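Local coordinates for calcium-regulated actin-bundling protein (Dictyostelium discoideum, PDB 4X3N) that binds calcium and cross-links actin filaments into bundles, and may shape filopodia and pseudopodia as the cell moves, at residues Glu201-Lys204 and Ala205-Thr208; Ser243-Ala246 and Ala247-Ala251; Gly274-Trp277 and Trp278-Asp282. All coordinates share one frame; numbering follows the deposited sequence.

Contact 1. Residues Glu201-Lys204 and Ala205-Thr208; sequences EEEK and ARLT
Near the C-terminal end of the long helix 181-211, an i to i+3 salt bridge joins Glu203 to Arg206. The two side chains run side by side in the same direction, so the carboxylate meets the edge of the guanidinium group. Arg206 NE bonds to Glu203 OE1 at 3.0 Å, approaching on the syn side but 34° out of the carboxylate plane, while Arg206 NH2 reaches both oxygens: its modelled distance to Glu203 OE2 is doubtfully short, and its bond to Glu203 OE1 is weak. The carboxylate and guanidinium planes stand 35° apart, so the two groups do not pair flat. Glu203 can take part because its CG is anti to the backbone N (chi1 170°) and the chain then bends at chi2, turning the acid toward the next turn. Leucine suits the position after Arg206, for Leu207 CD2 lies above one face of the guanidinium group, toward its rim, while the residue packs on Met224 and Leu225 of helix 220-227. Glu201 turns elsewhere, its OE2 hydrogen-bonded to Tyr290 OH. Lys204 O accepts two bonds from Thr208, one turn on: Thr208 N comes in the carbonyl plane at 2.8 Å, and Thr208 OG1 stands above that plane, 2.9 Å from Lys204 O.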
loop_
_atom_site.group_PDB
_atom_site.type_symbol
_atom_site.label_atom_id
_atom_site.label_comp_id
_atom_site.label_asym_id
_atom_site.label_seq_id
_atom_site.Cartn_x
_atom_site.Cartn_y
_atom_site.Cartn_z
ATOM N N GLU A 201 16.515 -16.803 20.413
ATOM C CA GLU A 201 16.691 -15.374 20.676
ATOM C C GLU A 201 15.459 -14.772 21.294
ATOM O O GLU A 201 15.564 -13.836 22.073
ATOM C CB GLU A 201 17.055 -14.605 19.423
ATOM C CG GLU A 201 18.339 -15.071 18.823
ATOM C CD GLU A 201 19.615 -14.510 19.468
ATOM O OE1 GLU A 201 19.602 -13.899 20.533
ATOM O OE2 GLU A 201 20.662 -14.760 18.864
ATOM N N GLU A 202 14.262 -15.319 21.035
ATOM C CA GLU A 202 13.077 -14.689 21.706
ATOM C C GLU A 202 13.064 -14.992 23.179
ATOM O O GLU A 202 12.741 -14.140 24.027
ATOM C CB GLU A 202 11.754 -15.096 21.028
ATOM C CG GLU A 202 11.457 -14.189 19.824
ATOM C CD GLU A 202 10.324 -14.681 18.946
ATOM O OE1 GLU A 202 9.851 -15.815 19.211
ATOM O OE2 GLU A 202 9.931 -13.938 18.001
ATOM N N GLU A 203 13.394 -16.209 23.500
ATOM C CA GLU A 203 13.487 -16.562 24.891
ATOM C C GLU A 203 14.615 -15.812 25.639
ATOM O O GLU A 203 14.488 -15.513 26.780
ATOM C CB GLU A 203 13.799 -18.025 24.974
ATOM C CG GLU A 203 14.164 -18.532 26.357
ATOM C CD GLU A 203 12.983 -18.532 27.290
ATOM O OE1 GLU A 203 11.907 -17.991 26.946
ATOM O OE2 GLU A 203 13.141 -19.040 28.418
ATOM N N LYS A 204 15.770 -15.664 25.023
ATOM C CA LYS A 204 16.825 -14.857 25.579
ATOM C C LYS A 204 16.288 -13.480 25.910
ATOM O O LYS A 204 16.478 -12.997 27.018
ATOM C CB LYS A 204 17.919 -14.731 24.551
ATOM C CG LYS A 204 19.276 -14.841 25.136
ATOM C CD LYS A 204 20.353 -14.469 24.130
ATOM C CE LYS A 204 21.360 -15.571 24.130
ATOM N NZ LYS A 204 22.423 -15.218 23.163
ATOM N N ALA A 205 15.595 -12.854 24.951
ATOM C CA ALA A 205 15.059 -11.525 25.131
ATOM C C ALA A 205 13.912 -11.437 26.103
ATOM O O ALA A 205 13.732 -10.399 26.761
ATOM C CB ALA A 205 14.662 -10.902 23.821
ATOM N N ARG A 206 13.140 -12.506 26.195
ATOM C CA ARG A 206 12.123 -12.597 27.203
ATOM C C ARG A 206 12.808 -12.505 28.554
ATOM O O ARG A 206 12.463 -11.659 29.376
ATOM C CB ARG A 206 11.371 -13.942 27.147
ATOM C CG ARG A 206 9.928 -13.860 27.641
ATOM C CD ARG A 206 9.493 -14.979 28.609
ATOM N NE ARG A 206 10.306 -16.180 28.643
ATOM C CZ ARG A 206 10.551 -16.914 29.735
ATOM N NH1 ARG A 206 10.050 -16.622 30.901
ATOM N NH2 ARG A 206 11.317 -17.967 29.671
ATOM N N LEU A 207 13.750 -13.401 28.781
ATOM C CA LEU A 207 14.458 -13.456 30.046
ATOM C C LEU A 207 15.218 -12.163 30.376
ATOM O O LEU A 207 15.234 -11.717 31.523
ATOM C CB LEU A 207 15.437 -14.610 30.047
ATOM C CG LEU A 207 14.821 -15.982 29.881
ATOM C CD1 LEU A 207 15.930 -17.013 29.812
ATOM C CD2 LEU A 207 13.817 -16.282 30.989
ATOM N N THR A 208 15.841 -11.571 29.375
ATOM C CA THR A 208 16.538 -10.325 29.555
ATOM C C THR A 208 15.609 -9.309 30.144
ATOM O O THR A 208 15.965 -8.673 31.117
ATOM C CB THR A 208 17.111 -9.814 28.247
ATOM O OG1 THR A 208 18.073 -10.754 27.798
ATOM C CG2 THR A 208 17.808 -8.465 28.408
#

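Contact 2. Residues Ser243-Ala246 and Ala247-Ala251; sequences SAEA and AVRTA
From Ser243 to Ala251 the backbone is regular alpha-helix, with i to i+4 bonds such as Arg249 N to Glu245 O at 3.0 Å and Thr250 N to Ala246 O at 3.1 Å. On top of this ladder the side chains of Glu245 and Arg249, one turn apart, close a salt bridge through a single nitrogen. Arg249 NH1 lies 2.6 Å from Glu245 OE2, which stays in the plane of the guanidinium group at its edge, but is met on its anti side, 25° out of the carboxylate plane. Carboxylate and guanidinium stand almost perpendicular, 86° apart, and the bond to Arg249 runs through OE2; OE1 forms a salt bridge with Lys287 of helix 273-290. Glu245 is extended beyond CG, whereas Arg249 bends at chi2 and chi3 to fold its head back toward the acid. This is an i to i+4 ion pair on the outer side of the amphipathic helix 232-255, in the F-actin-bundling C-terminal region. The small and branched residues serve the inner side, where Ala244 and Val248 pack on Leu190 of helix 181-211; the small alanine is consistent with close packing of the two helices. Val248 CG2 also rests 3.3 Å from Ala244 O.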
loop_
_atom_site.group_PDB
_atom_site.type_symbol
_atom_site.label_atom_id
_atom_site.label_comp_id
_atom_site.label_asym_id
_atom_site.label_seq_id
_atom_site.Cartn_x
_atom_site.Cartn_y
_atom_site.Cartn_z
ATOM N N SER A 243 21.175 -31.080 11.343
ATOM C CA SER A 243 20.313 -31.546 10.287
ATOM C C SER A 243 20.588 -30.776 9.049
ATOM O O SER A 243 20.562 -31.350 7.965
ATOM C CB SER A 243 18.860 -31.389 10.593
ATOM O OG SER A 243 18.679 -31.932 11.869
ATOM N N ALA A 244 20.701 -29.459 9.199
ATOM C CA ALA A 244 20.912 -28.595 7.995
ATOM C C ALA A 244 22.147 -29.043 7.278
ATOM O O ALA A 244 22.182 -29.140 6.045
ATOM C CB ALA A 244 21.079 -27.136 8.370
ATOM N N GLU A 245 23.196 -29.242 8.067
ATOM C CA GLU A 245 24.496 -29.572 7.520
ATOM C C GLU A 245 24.487 -30.864 6.758
ATOM O O GLU A 245 25.082 -30.981 5.674
ATOM C CB GLU A 245 25.564 -29.627 8.631
ATOM C CG GLU A 245 26.919 -30.027 8.058
ATOM C CD GLU A 245 28.116 -29.619 8.928
ATOM O OE1 GLU A 245 27.975 -29.025 9.997
ATOM O OE2 GLU A 245 29.241 -29.910 8.547
ATOM N N ALA A 246 23.793 -31.852 7.307
ATOM C CA ALA A 246 23.651 -33.135 6.636
ATOM C C ALA A 246 22.855 -32.977 5.374
ATOM O O ALA A 246 23.123 -33.601 4.347
ATOM C CB ALA A 246 22.984 -34.177 7.550
ATOM N N ALA A 247 21.825 -32.184 5.421
ATOM C CA ALA A 247 21.024 -32.068 4.242
ATOM C C ALA A 247 21.829 -31.293 3.157
ATOM O O ALA A 247 21.788 -31.628 1.968
ATOM C CB ALA A 247 19.749 -31.331 4.566
ATOM N N VAL A 248 22.515 -30.245 3.565
ATOM C CA VAL A 248 23.347 -29.446 2.590
ATOM C C VAL A 248 24.389 -30.340 1.910
ATOM O O VAL A 248 24.478 -30.372 0.669
ATOM C CB VAL A 248 23.987 -28.246 3.288
ATOM C CG1 VAL A 248 25.104 -27.641 2.470
ATOM C CG2 VAL A 248 22.901 -27.197 3.521
ATOM N N ARG A 249 25.119 -31.112 2.723
ATOM C CA ARG A 249 26.051 -32.142 2.215
ATOM C C ARG A 249 25.436 -33.084 1.189
ATOM O O ARG A 249 25.983 -33.238 0.097
ATOM C CB ARG A 249 26.621 -32.984 3.365
ATOM C CG ARG A 249 27.744 -32.263 4.102
ATOM C CD ARG A 249 28.990 -33.125 4.370
ATOM N NE ARG A 249 28.897 -33.847 5.652
ATOM C CZ ARG A 249 29.005 -33.294 6.872
ATOM N NH1 ARG A 249 29.207 -31.995 7.010
ATOM N NH2 ARG A 249 28.899 -34.048 7.971
ATOM N N THR A 250 24.326 -33.743 1.522
ATOM C CA THR A 250 23.809 -34.690 0.546
ATOM C C THR A 250 23.377 -33.986 -0.710
ATOM O O THR A 250 23.645 -34.475 -1.808
ATOM C CB THR A 250 22.763 -35.772 1.033
ATOM O OG1 THR A 250 21.460 -35.506 0.535
ATOM C CG2 THR A 250 22.738 -35.983 2.485
ATOM N N ALA A 251 22.763 -32.816 -0.601
ATOM C CA ALA A 251 22.483 -31.998 -1.801
ATOM C C ALA A 251 23.747 -31.614 -2.568
ATOM O O ALA A 251 23.781 -31.679 -3.779
ATOM C CB ALA A 251 21.755 -30.721 -1.419
#

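Contact 3. Residues Gly274-Trp277 and Trp278-Asp282; sequences GAIW and WMNRD
The indole of Trp277 carries Arg281 CB over one face, offset toward the rim, and has Trp278 CE3 at its edge, in plane. These are neighbours along helix 273-290, a helix packed against 42-57, 61-79, 181-211 and 232-255, and the first contact is an i to i+4 CH-pi interaction: Arg281 CB stands 4.1 Å from the centroid of the six-membered ring of Trp277, 13° off the ring normal. Arg281 CG follows the outer part of the ring, 3.8 Å from Trp277 CH2. A chi1 of -179° places the Trp277 ring beside the chain of Arg281, whose charged end goes on to salt bridges with Glu62 and Glu285. Replacing Trp277 by alanine would remove the ring face under the Arg281 methylenes, and is likely to leave the Arg281 chain less fixed on its way to Glu62. Trp277 CZ3 also touches Trp278 CE3 at 4.0 Å, while the Trp278 indole itself is buried, meeting Tyr65 and Trp69 edge-to-face; a large ring suits this interior place. On another side of the helix, Ile276 CD1 and Met279 CE make an apolar contact at 4.1 Å. Asparagine suits its place here because Asn280 ND2 can donate to two acceptors, Ile276 O and Ser252 OG of helix 232-255. Within the helix, Ile276 O is gripped from opposite faces of its plane, by Asn280 N at 3.2 Å and by Asn280 ND2 at 3.0 Å, the amide nitrogen standing 44° above the carbonyl plane.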
loop_
_atom_site.group_PDB
_atom_site.type_symbol
_atom_site.label_atom_id
_atom_site.label_comp_id
_atom_site.label_asym_id
_atom_site.label_seq_id
_atom_site.Cartn_x
_atom_site.Cartn_y
_atom_site.Cartn_z
ATOM N N GLY A 274 24.446 -22.304 -8.008
ATOM C CA GLY A 274 24.217 -21.132 -7.164
ATOM C C GLY A 274 23.540 -21.588 -5.853
ATOM O O GLY A 274 23.838 -21.101 -4.760
ATOM N N ALA A 275 22.600 -22.499 -5.987
ATOM C CA ALA A 275 21.870 -22.966 -4.815
ATOM C C ALA A 275 22.812 -23.673 -3.907
ATOM O O ALA A 275 22.730 -23.509 -2.713
ATOM C CB ALA A 275 20.761 -23.895 -5.228
ATOM N N ILE A 276 23.771 -24.409 -4.490
ATOM C CA ILE A 276 24.742 -25.149 -3.701
ATOM C C ILE A 276 25.627 -24.172 -3.016
ATOM O O ILE A 276 25.788 -24.235 -1.815
ATOM C CB ILE A 276 25.520 -26.216 -4.532
ATOM C CG1 ILE A 276 24.601 -27.307 -5.085
ATOM C CG2 ILE A 276 26.645 -26.803 -3.702
ATOM C CD1 ILE A 276 23.733 -27.999 -4.050
ATOM N N TRP A 277 26.150 -23.182 -3.740
ATOM C CA TRP A 277 26.999 -22.182 -3.107
ATOM C C TRP A 277 26.240 -21.430 -1.967
ATOM O O TRP A 277 26.781 -21.171 -0.891
ATOM C CB TRP A 277 27.511 -21.176 -4.172
ATOM C CG TRP A 277 28.430 -20.087 -3.593
ATOM C CD1 TRP A 277 29.819 -20.094 -3.566
ATOM C CD2 TRP A 277 28.038 -18.864 -2.964
ATOM N NE1 TRP A 277 30.287 -18.951 -2.969
ATOM C CE2 TRP A 277 29.223 -18.191 -2.570
ATOM C CE3 TRP A 277 26.802 -18.281 -2.665
ATOM C CZ2 TRP A 277 29.197 -16.966 -1.893
ATOM C CZ3 TRP A 277 26.777 -17.060 -2.011
ATOM C CH2 TRP A 277 27.974 -16.415 -1.629
ATOM N N TRP A 278 24.981 -21.051 -2.216
ATOM C CA TRP A 278 24.257 -20.192 -1.244
ATOM C C TRP A 278 24.022 -20.947 0.040
ATOM O O TRP A 278 24.238 -20.457 1.134
ATOM C CB TRP A 278 22.901 -19.776 -1.835
ATOM C CG TRP A 278 22.186 -18.753 -1.028
ATOM C CD1 TRP A 278 21.330 -18.982 0.047
ATOM C CD2 TRP A 278 22.222 -17.338 -1.204
ATOM N NE1 TRP A 278 20.830 -17.822 0.485
ATOM C CE2 TRP A 278 21.362 -16.785 -0.247
ATOM C CE3 TRP A 278 22.871 -16.478 -2.102
ATOM C CZ2 TRP A 278 21.172 -15.399 -0.127
ATOM C CZ3 TRP A 278 22.665 -15.098 -1.989
ATOM C CH2 TRP A 278 21.816 -14.582 -1.039
ATOM N N MET A 279 23.568 -22.173 -0.113
ATOM C CA MET A 279 23.265 -22.971 1.072
ATOM C C MET A 279 24.485 -23.241 1.906
ATOM O O MET A 279 24.441 -23.168 3.110
ATOM C CB MET A 279 22.601 -24.282 0.649
ATOM C CG MET A 279 21.166 -24.066 0.225
ATOM S SD MET A 279 20.256 -25.607 0.012
ATOM C CE MET A 279 21.423 -26.597 -0.995
ATOM N N ASN A 280 25.610 -23.512 1.267
ATOM C CA ASN A 280 26.893 -23.665 2.012
ATOM C C ASN A 280 27.316 -22.404 2.656
ATOM O O ASN A 280 27.680 -22.383 3.804
ATOM C CB ASN A 280 27.985 -24.250 1.109
ATOM C CG ASN A 280 27.853 -25.784 0.949
ATOM O OD1 ASN A 280 28.317 -26.523 1.781
ATOM N ND2 ASN A 280 27.196 -26.239 -0.093
ATOM N N ARG A 281 27.283 -21.307 1.921
ATOM C CA ARG A 281 27.542 -20.025 2.559
ATOM C C ARG A 281 26.705 -19.722 3.790
ATOM O O ARG A 281 27.181 -19.184 4.809
ATOM C CB ARG A 281 27.303 -18.912 1.533
ATOM C CG ARG A 281 27.735 -17.548 1.999
ATOM C CD ARG A 281 29.248 -17.509 2.174
ATOM N NE ARG A 281 29.670 -16.186 2.593
ATOM C CZ ARG A 281 29.541 -15.700 3.834
ATOM N NH1 ARG A 281 29.005 -16.433 4.799
ATOM N NH2 ARG A 281 29.944 -14.443 4.110
ATOM N N ASP A 282 25.430 -20.034 3.678
ATOM C CA ASP A 282 24.467 -19.687 4.716
ATOM C C ASP A 282 24.676 -20.577 5.947
ATOM O O ASP A 282 24.734 -20.105 7.090
ATOM C CB ASP A 282 23.104 -19.854 4.099
ATOM C CG ASP A 282 22.032 -19.230 4.913
ATOM O OD1 ASP A 282 22.175 -18.023 5.178
ATOM O OD2 ASP A 282 21.042 -19.918 5.234
#

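Overall arrangement
All three contacts are local pairings within single helices, and they follow one another along the chain. Contacts 2 and 3 belong to the successive helices 232-255 and 273-290, their centres 11 Å apart, and they touch: Val248 CG1 lies 3.5 Å from Asn280 OD1, and Ala251 CB packs 4.2 Å from Met279 CE. Helix 181-211 lies against both, with Leu190 touching Val248 and Met279. Contact 1 sits farther along that same helix, its centre about 29 Å from that of contact 2 and about 30 Å from that of contact 3. The calcium ion is held elsewhere, by Asp144, Asn146, Asp148, Arg150 and Glu155, in what resembles an EF-hand loop; none of the contacts supplies a ligand.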